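PDB 7PN0: ribose-phosphate pyrophosphokinase from Thermus thermophilus, which catalyses transfer of the diphosphate group of ATP to ribose 5-phosphate, giving 5-phosphoribosyl 1-diphosphate (PRPP) and AMP. Local coordinates for residues A163-P168 and L185-I190. Numbering follows the deposited sequence.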
loop_
_atom_site.group_PDB
_atom_site.type_symbol
_atom_site.label_atom_id
_atom_site.label_comp_id
_atom_site.label_asym_id
_atom_site.label_seq_id
_atom_site.Cartn_x
_atom_site.Cartn_y
_atom_site.Cartn_z
ATOM N N ALA A 163 24.785 -2.117 -48.993
ATOM C CA ALA A 163 23.863 -2.633 -47.953
ATOM C C ALA A 163 22.589 -1.783 -47.914
ATOM O O ALA A 163 22.641 -0.569 -48.251
ATOM C CB ALA A 163 24.558 -2.641 -46.619
ATOM N N VAL A 164 21.489 -2.400 -47.487
ATOM C CA VAL A 164 20.213 -1.689 -47.209
ATOM C C VAL A 164 19.572 -2.329 -45.972
ATOM O O VAL A 164 19.614 -3.545 -45.830
ATOM C CB VAL A 164 19.299 -1.780 -48.441
ATOM C CG1 VAL A 164 19.030 -3.218 -48.823
ATOM C CG2 VAL A 164 18.001 -1.006 -48.256
ATOM N N VAL A 165 18.995 -1.523 -45.100
ATOM C CA VAL A 165 18.213 -2.037 -43.952
ATOM C C VAL A 165 16.755 -2.224 -44.414
ATOM O O VAL A 165 16.164 -1.288 -44.986
ATOM C CB VAL A 165 18.360 -1.103 -42.731
ATOM C CG1 VAL A 165 17.567 -1.603 -41.536
ATOM C CG2 VAL A 165 19.819 -0.923 -42.348
ATOM N N VAL A 166 16.172 -3.385 -44.165
ATOM C CA VAL A 166 14.799 -3.695 -44.623
ATOM C C VAL A 166 13.936 -3.933 -43.389
ATOM O O VAL A 166 14.315 -4.793 -42.571
ATOM C CB VAL A 166 14.791 -4.926 -45.539
ATOM C CG1 VAL A 166 13.380 -5.245 -46.006
ATOM C CG2 VAL A 166 15.765 -4.750 -46.700
ATOM N N ALA A 167 12.802 -3.247 -43.299
ATOM C CA ALA A 167 11.719 -3.631 -42.364
ATOM C C ALA A 167 10.739 -4.543 -43.091
ATOM O O ALA A 167 10.230 -4.162 -44.140
ATOM C CB ALA A 167 11.032 -2.405 -41.850
ATOM N N PRO A 168 10.488 -5.770 -42.603
ATOM C CA PRO A 168 9.463 -6.638 -43.180
ATOM C C PRO A 168 8.059 -6.559 -42.553
ATOM O O PRO A 168 7.261 -7.422 -42.814
ATOM C CB PRO A 168 10.071 -8.008 -42.869
ATOM C CG PRO A 168 10.617 -7.822 -41.479
ATOM C CD PRO A 168 11.226 -6.440 -41.519
ATOM N N LEU A 185 22.830 3.999 -44.133
ATOM C CA LEU A 185 22.276 3.097 -45.160
ATOM C C LEU A 185 20.875 3.579 -45.505
ATOM O O LEU A 185 20.182 4.186 -44.673
ATOM C CB LEU A 185 22.208 1.679 -44.593
ATOM C CG LEU A 185 23.310 0.671 -44.938
ATOM C CD1 LEU A 185 24.622 1.300 -45.357
ATOM C CD2 LEU A 185 23.510 -0.300 -43.791
ATOM N N PRO A 186 20.417 3.261 -46.731
ATOM C CA PRO A 186 19.030 3.451 -47.103
ATOM C C PRO A 186 18.162 2.469 -46.310
ATOM O O PRO A 186 18.665 1.458 -45.863
ATOM C CB PRO A 186 18.990 3.133 -48.612
ATOM C CG PRO A 186 20.188 2.223 -48.844
ATOM C CD PRO A 186 21.216 2.649 -47.809
ATOM N N LEU A 187 16.886 2.809 -46.164
ATOM C CA LEU A 187 15.859 1.996 -45.465
ATOM C C LEU A 187 14.845 1.546 -46.500
ATOM O O LEU A 187 14.417 2.386 -47.278
ATOM C CB LEU A 187 15.219 2.833 -44.358
ATOM C CG LEU A 187 14.176 2.135 -43.497
ATOM C CD1 LEU A 187 14.766 0.965 -42.742
ATOM C CD2 LEU A 187 13.544 3.125 -42.526
ATOM N N ALA A 188 14.538 0.258 -46.563
ATOM C CA ALA A 188 13.522 -0.276 -47.489
ATOM C C ALA A 188 12.441 -0.943 -46.655
ATOM O O ALA A 188 12.712 -1.250 -45.486
ATOM C CB ALA A 188 14.145 -1.238 -48.462
ATOM N N PHE A 189 11.282 -1.183 -47.259
ATOM C CA PHE A 189 10.159 -1.915 -46.640
ATOM C C PHE A 189 9.741 -3.022 -47.597
ATOM O O PHE A 189 9.538 -2.741 -48.806
ATOM C CB PHE A 189 9.011 -0.955 -46.297
ATOM C CG PHE A 189 7.887 -1.638 -45.563
ATOM C CD1 PHE A 189 6.891 -2.314 -46.240
ATOM C CD2 PHE A 189 7.884 -1.675 -44.183
ATOM C CE1 PHE A 189 5.908 -3.012 -45.548
ATOM C CE2 PHE A 189 6.891 -2.356 -43.493
ATOM C CZ PHE A 189 5.916 -3.039 -44.176
ATOM N N ILE A 190 9.509 -4.222 -47.084
ATOM C CA ILE A 190 9.006 -5.329 -47.936
ATOM C C ILE A 190 7.685 -5.827 -47.339
ATOM O O ILE A 190 7.654 -6.353 -46.213
ATOM C CB ILE A 190 10.101 -6.395 -48.176
ATOM C CG1 ILE A 190 9.698 -7.380 -49.283
ATOM C CG2 ILE A 190 10.501 -7.114 -46.885
ATOM C CD1 ILE A 190 10.870 -8.208 -49.862
#
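Val165 and Ala167 pair in parallel with Leu187 and Phe189, and four backbone hydrogen bonds fix the register. Val165 O accepts from Ala188 N at 2.7 Å, nearly in line with its carbonyl (C=O...N 166°), and Leu187 CA adds a CA-H...O contact to the same oxygen. Ala167 O, bonded to Ile190 N, also lies over one face of the Phe189 ring, 3.4 Å from CD2.

The closest apolar side-chain approach is on the face of Val166 and Ala188, where Val166 CG1, anti to its own N (chi1 180°), meets Ile190 CG2 at 3.5 Å; there Val164 CG2 also packs on Ala188 CB at 3.9 Å, and helix 225-236 packs on Val166 and Ile190. On the other face Val165 CG1 touches Leu187 CD1 at 4.0 Å under helix 173-183, while the Phe189 ring meets Phe189 of the second subunit edge-to-face.

The start of segment 185-190 is the more open to solvent: Pro186 is exposed, and Leu185, partly exposed, reaches back with CD2 3.8 Å from Ala163 CB and 4.0 Å from Val165 CG2, crossing Val165 at about a right angle. An alanine in place of Leu185 is likely to uncover Ala163 CB and Val165 CG2, opening a gap beside the start of strand 163-167.

With helix 173-183 linking the two strands, this is a beta-alpha-beta crossover in the C-terminal PRTase-like domain of PRPP synthetases.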